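Long-range contacts in putative phosphosugar isomerases (Salmonella typhimurium LT2, PDB 3FKJ), which probably binds phosphorylated sugars or related carbohydrate derivatives and may interconvert them as an isomerase of the SIS family: residues W44-G49 against I74-F79; V93-Q98 against A117-L122. One frame throughout, in Å; residues are numbered along the deposited sequence.

Contact 1. Residues W44-G49 against I74-F79; sequences WFVGCG and ITSNEF
Val46 meets Phe79 through a branch set by its first torsion: with CG1 anti to the backbone N (chi1 -170°), CG2 is swung beside that N and comes down over the centre of the Phe79 ring, 4.1 Å from the centroid and almost on the ring normal, a CH-pi contact. Phe79 holds its CG anti to its own backbone N (chi1 -176°), which carries the ring back from the first turn of the helix toward the strand. Its far edge then points at the face of Trp44, an edge-to-face pair whose planes stand at 54°, with Phe79 CE1 4.0 Å from Trp44 CG. Val46 CG2 also lies 3.6 Å from Ile74 CG2, the two side chains running alongside each other on one face of the sheet, while Val46 CG1 packs on Ser76 CA and Phe79 CB. Strand 42-47 and strand 70-75, the latter at the border of the five-stranded parallel sheet within this chain, form here part of the alpha-beta-alpha sandwich of a SIS domain. Their pairing is firm upstream, where Ile74 N donates to Phe45 O over 2.9 Å, and slackens as strand 70-75 gives way to helix 76-81: the bonds from Gly47 N to Ile74 O and from Ser76 N to Gly47 O are weak. At this end the bare backbone of Gly47 admits Ser76 OG to 3.1 Å from Gly47 CA, and Cys48 SG rests 3.6 Å from the same OG, which is hydrogen-bonded to Thr105 OG1. Thr75 OG1 and Gly49 N both bond Glu249 of the second subunit, which places the carboxy-terminal ends of these strands at the dimer interface.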
loop_
_atom_site.group_PDB
_atom_site.type_symbol
_atom_site.label_atom_id
_atom_site.label_comp_id
_atom_site.label_asym_id
_atom_site.label_seq_id
_atom_site.Cartn_x
_atom_site.Cartn_y
_atom_site.Cartn_z
ATOM N N TRP A 44 -12.478 -1.203 -8.579
ATOM C CA TRP A 44 -11.716 -0.341 -7.693
ATOM C C TRP A 44 -12.400 -0.218 -6.365
ATOM O O TRP A 44 -13.614 0.032 -6.281
ATOM C CB TRP A 44 -11.528 1.067 -8.258
ATOM C CG TRP A 44 -10.469 1.181 -9.283
ATOM C CD1 TRP A 44 -9.149 1.491 -9.070
ATOM C CD2 TRP A 44 -10.612 0.964 -10.666
ATOM N NE1 TRP A 44 -8.471 1.480 -10.243
ATOM C CE2 TRP A 44 -9.347 1.199 -11.254
ATOM C CE3 TRP A 44 -11.686 0.581 -11.482
ATOM C CZ2 TRP A 44 -9.119 1.075 -12.638
ATOM C CZ3 TRP A 44 -11.472 0.497 -12.863
ATOM C CH2 TRP A 44 -10.186 0.718 -13.418
ATOM N N PHE A 45 -11.606 -0.408 -5.331
ATOM C CA PHE A 45 -11.920 0.023 -3.979
ATOM C C PHE A 45 -11.367 1.424 -3.731
ATOM O O PHE A 45 -10.162 1.652 -3.824
ATOM C CB PHE A 45 -11.320 -0.943 -2.998
ATOM C CG PHE A 45 -11.881 -2.308 -3.116
ATOM C CD1 PHE A 45 -13.172 -2.571 -2.668
ATOM C CD2 PHE A 45 -11.134 -3.329 -3.695
ATOM C CE1 PHE A 45 -13.699 -3.851 -2.769
ATOM C CE2 PHE A 45 -11.650 -4.611 -3.819
ATOM C CZ PHE A 45 -12.948 -4.870 -3.343
ATOM N N VAL A 46 -12.265 2.359 -3.420
ATOM C CA VAL A 46 -11.895 3.738 -3.307
ATOM C C VAL A 46 -12.442 4.365 -2.013
ATOM O O VAL A 46 -13.612 4.275 -1.682
ATOM C CB VAL A 46 -12.283 4.537 -4.585
ATOM C CG1 VAL A 46 -11.660 5.967 -4.566
ATOM C CG2 VAL A 46 -11.828 3.784 -5.869
ATOM N N GLY A 47 -11.552 5.005 -1.281
ATOM C CA GLY A 47 -11.928 5.691 -0.077
ATOM C C GLY A 47 -10.729 6.320 0.583
ATOM O O GLY A 47 -9.633 6.293 0.026
ATOM N N CYS A 48 -10.956 6.880 1.776
ATOM C CA CYS A 48 -9.916 7.554 2.561
ATOM C C CYS A 48 -9.779 6.955 3.947
ATOM O O CYS A 48 -10.774 6.682 4.584
ATOM C CB CYS A 48 -10.238 9.044 2.732
ATOM S SG CYS A 48 -10.359 9.960 1.185
ATOM N N GLY A 49 -8.534 6.777 4.381
ATOM C CA GLY A 49 -8.208 6.305 5.713
ATOM C C GLY A 49 -8.837 4.977 6.017
ATOM O O GLY A 49 -8.612 3.991 5.305
ATOM N N ILE A 74 -7.399 2.445 -3.962
ATOM C CA ILE A 74 -6.847 3.786 -4.149
ATOM C C ILE A 74 -7.536 4.845 -3.270
ATOM O O ILE A 74 -8.738 4.826 -3.065
ATOM C CB ILE A 74 -6.877 4.180 -5.661
ATOM C CG1 ILE A 74 -6.225 5.548 -5.917
ATOM C CG2 ILE A 74 -8.287 4.206 -6.154
ATOM C CD1 ILE A 74 -4.710 5.551 -5.739
ATOM N N THR A 75 -6.722 5.754 -2.745
ATOM C CA THR A 75 -7.217 6.875 -1.963
ATOM C C THR A 75 -7.973 7.830 -2.900
ATOM O O THR A 75 -7.524 8.126 -4.020
ATOM C CB THR A 75 -6.096 7.526 -1.117
ATOM O OG1 THR A 75 -6.675 8.375 -0.115
ATOM C CG2 THR A 75 -5.044 8.306 -1.999
ATOM N N SER A 76 -9.118 8.311 -2.420
ATOM C CA SER A 76 -10.128 8.948 -3.242
ATOM C C SER A 76 -9.612 10.104 -4.068
ATOM O O SER A 76 -9.897 10.182 -5.261
ATOM C CB SER A 76 -11.303 9.427 -2.390
ATOM O OG SER A 76 -11.932 8.370 -1.671
ATOM N N ASN A 77 -8.877 11.007 -3.443
ATOM C CA ASN A 77 -8.453 12.194 -4.104
ATOM C C ASN A 77 -7.388 11.948 -5.149
ATOM O O ASN A 77 -7.289 12.720 -6.113
ATOM C CB ASN A 77 -8.057 13.306 -3.118
ATOM C CG ASN A 77 -8.452 14.677 -3.642
ATOM O OD1 ASN A 77 -9.328 14.760 -4.503
ATOM N ND2 ASN A 77 -7.846 15.740 -3.126
ATOM N N GLU A 78 -6.610 10.880 -4.992
ATOM C CA GLU A 78 -5.724 10.489 -6.057
ATOM C C GLU A 78 -6.471 9.927 -7.280
ATOM O O GLU A 78 -6.090 10.241 -8.407
ATOM C CB GLU A 78 -4.665 9.513 -5.613
ATOM C CG GLU A 78 -3.745 9.177 -6.788
ATOM C CD GLU A 78 -2.315 9.030 -6.413
ATOM O OE1 GLU A 78 -1.840 9.759 -5.524
ATOM O OE2 GLU A 78 -1.666 8.173 -7.025
ATOM N N PHE A 79 -7.505 9.122 -7.024
ATOM C CA PHE A 79 -8.415 8.569 -8.032
ATOM C C PHE A 79 -9.097 9.668 -8.832
ATOM O O PHE A 79 -9.188 9.580 -10.057
ATOM C CB PHE A 79 -9.472 7.674 -7.328
ATOM C CG PHE A 79 -10.425 6.946 -8.262
ATOM C CD1 PHE A 79 -10.028 5.813 -8.955
ATOM C CD2 PHE A 79 -11.739 7.371 -8.411
ATOM C CE1 PHE A 79 -10.939 5.116 -9.777
ATOM C CE2 PHE A 79 -12.629 6.683 -9.237
ATOM C CZ PHE A 79 -12.222 5.560 -9.913
#

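Contact 2. Residues V93-Q98 against A117-L122; sequences VILASQ and AATIGL
Val93 N and Ala118 O begin the ladder between these segments, a 2.7 Å hydrogen bond, and it continues through Ile120 N to Val93 O, Leu95 N to Ile120 O, Leu122 N to Leu95 O and Ser97 N to Leu122 O, none longer than 3.0 Å. Four CA-H...O contacts supplement it, among them Ile94 CA to Ile120 O at 3.3 Å. The strands run parallel, their axes 4.6 Å apart and turned by 20°, and together with helix 103-115 they make a beta-alpha-beta unit of the SIS domain's central sheet. Apolar packing divides between the two faces. On one, Ile94 and Ile120 lie side by side, CG1 of the former 4.1 Å from CD1 of the latter; with Ile94 CG1 beside the backbone N (chi1 -51°), CG2 stands anti to that N and reaches Leu122 CD1 at 3.7 Å, and Ala96 CB abuts Leu122 CB. Helix 155-170 covers this face, Leu162 touching both Ile94 and Leu122. On the face of Val93, Leu95 and Thr119, beneath helix 103-115, Leu95 CD1 slants to within 4.2 Å of Thr119 CB, while Thr119 OG1 bonds the backbone of Tyr133 and Asp135.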
loop_
_atom_site.group_PDB
_atom_site.type_symbol
_atom_site.label_atom_id
_atom_site.label_comp_id
_atom_site.label_asym_id
_atom_site.label_seq_id
_atom_site.Cartn_x
_atom_site.Cartn_y
_atom_site.Cartn_z
ATOM N N VAL A 93 -16.820 0.508 -9.206
ATOM C CA VAL A 93 -16.076 1.307 -8.229
ATOM C C VAL A 93 -16.863 1.258 -6.926
ATOM O O VAL A 93 -18.050 1.591 -6.879
ATOM C CB VAL A 93 -15.810 2.761 -8.707
ATOM C CG1 VAL A 93 -15.014 3.552 -7.625
ATOM C CG2 VAL A 93 -15.079 2.755 -10.065
ATOM N N ILE A 94 -16.199 0.776 -5.882
ATOM C CA ILE A 94 -16.836 0.573 -4.604
ATOM C C ILE A 94 -16.221 1.561 -3.639
ATOM O O ILE A 94 -15.013 1.533 -3.389
ATOM C CB ILE A 94 -16.685 -0.878 -4.093
ATOM C CG1 ILE A 94 -17.106 -1.854 -5.184
ATOM C CG2 ILE A 94 -17.458 -1.076 -2.749
ATOM C CD1 ILE A 94 -16.847 -3.331 -4.853
ATOM N N LEU A 95 -17.077 2.453 -3.132
ATOM C CA LEU A 95 -16.662 3.552 -2.270
ATOM C C LEU A 95 -17.285 3.435 -0.865
ATOM O O LEU A 95 -18.345 2.860 -0.708
ATOM C CB LEU A 95 -16.997 4.881 -2.955
ATOM C CG LEU A 95 -16.578 4.979 -4.434
ATOM C CD1 LEU A 95 -17.774 4.923 -5.382
ATOM C CD2 LEU A 95 -15.786 6.275 -4.644
ATOM N N ALA A 96 -16.566 3.905 0.146
ATOM C CA ALA A 96 -17.054 3.954 1.522
ATOM C C ALA A 96 -16.789 5.319 2.122
ATOM O O ALA A 96 -15.778 5.967 1.838
ATOM C CB ALA A 96 -16.433 2.897 2.377
ATOM N N SER A 97 -17.729 5.768 2.942
ATOM C CA SER A 97 -17.599 7.004 3.732
ATOM C C SER A 97 -18.576 6.864 4.900
ATOM O O SER A 97 -19.780 6.639 4.663
ATOM C CB SER A 97 -18.006 8.239 2.895
ATOM O OG SER A 97 -17.776 9.454 3.609
ATOM N N GLN A 98 -18.077 7.001 6.132
ATOM C CA GLN A 98 -18.920 6.939 7.349
ATOM C C GLN A 98 -20.182 7.878 7.347
ATOM O O GLN A 98 -21.332 7.413 7.256
ATOM C CB GLN A 98 -18.053 7.190 8.591
ATOM C CG GLN A 98 -18.817 7.104 9.955
ATOM C CD GLN A 98 -19.034 5.673 10.456
ATOM O OE1 GLN A 98 -18.550 4.699 9.856
ATOM N NE2 GLN A 98 -19.744 5.543 11.572
ATOM N N ALA A 117 -18.618 3.780 -15.118
ATOM C CA ALA A 117 -18.485 2.694 -14.135
ATOM C C ALA A 117 -19.751 2.588 -13.289
ATOM O O ALA A 117 -20.430 3.609 -13.053
ATOM C CB ALA A 117 -17.275 2.931 -13.239
ATOM N N ALA A 118 -20.095 1.365 -12.875
ATOM C CA ALA A 118 -21.057 1.186 -11.794
ATOM C C ALA A 118 -20.405 1.588 -10.487
ATOM O O ALA A 118 -19.220 1.264 -10.242
ATOM C CB ALA A 118 -21.572 -0.231 -11.718
ATOM N N THR A 119 -21.173 2.281 -9.648
ATOM C CA THR A 119 -20.697 2.707 -8.344
ATOM C C THR A 119 -21.511 2.024 -7.220
ATOM O O THR A 119 -22.710 1.967 -7.292
ATOM C CB THR A 119 -20.755 4.252 -8.198
ATOM O OG1 THR A 119 -22.072 4.711 -8.524
ATOM C CG2 THR A 119 -19.762 4.922 -9.104
ATOM N N ILE A 120 -20.822 1.461 -6.223
ATOM C CA ILE A 120 -21.468 0.929 -5.008
ATOM C C ILE A 120 -20.955 1.779 -3.848
ATOM O O ILE A 120 -19.733 1.857 -3.604
ATOM C CB ILE A 120 -21.127 -0.566 -4.735
ATOM C CG1 ILE A 120 -21.490 -1.475 -5.931
ATOM C CG2 ILE A 120 -21.815 -1.056 -3.454
ATOM C CD1 ILE A 120 -20.991 -2.911 -5.789
ATOM N N GLY A 121 -21.879 2.414 -3.141
ATOM C CA GLY A 121 -21.545 3.278 -2.014
ATOM C C GLY A 121 -21.908 2.642 -0.693
ATOM O O GLY A 121 -23.085 2.308 -0.470
ATOM N N LEU A 122 -20.901 2.483 0.181
ATOM C CA LEU A 122 -21.115 2.043 1.574
ATOM C C LEU A 122 -21.173 3.283 2.489
ATOM O O LEU A 122 -20.231 4.103 2.517
ATOM C CB LEU A 122 -19.985 1.102 2.021
ATOM C CG LEU A 122 -19.891 -0.353 1.539
ATOM C CD1 LEU A 122 -19.806 -0.456 0.032
ATOM C CD2 LEU A 122 -18.646 -0.953 2.146
#

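Both segments of contact 1 precede those of contact 2 in the sequence, yet the centres of the two contacts lie only 10 Å apart, because strands 42-47 and 91-97 are neighbours in the same parallel sheet. The two contacts therefore join four strands adjacent in the sheet, in the order 70-75, 42-47, 91-97, 118-123. Probable hydrogen bonds from Ile94 N to Trp44 O and from Val46 N to Ile94 O bridge them, and Val46 CG2 packs against Val93 CG1 on the face shared with helix 103-115. The sheet thus carries both a contact buried within the subunit, contact 2, and, at the ends of strands 42-47 and 70-75, one that meets the second subunit.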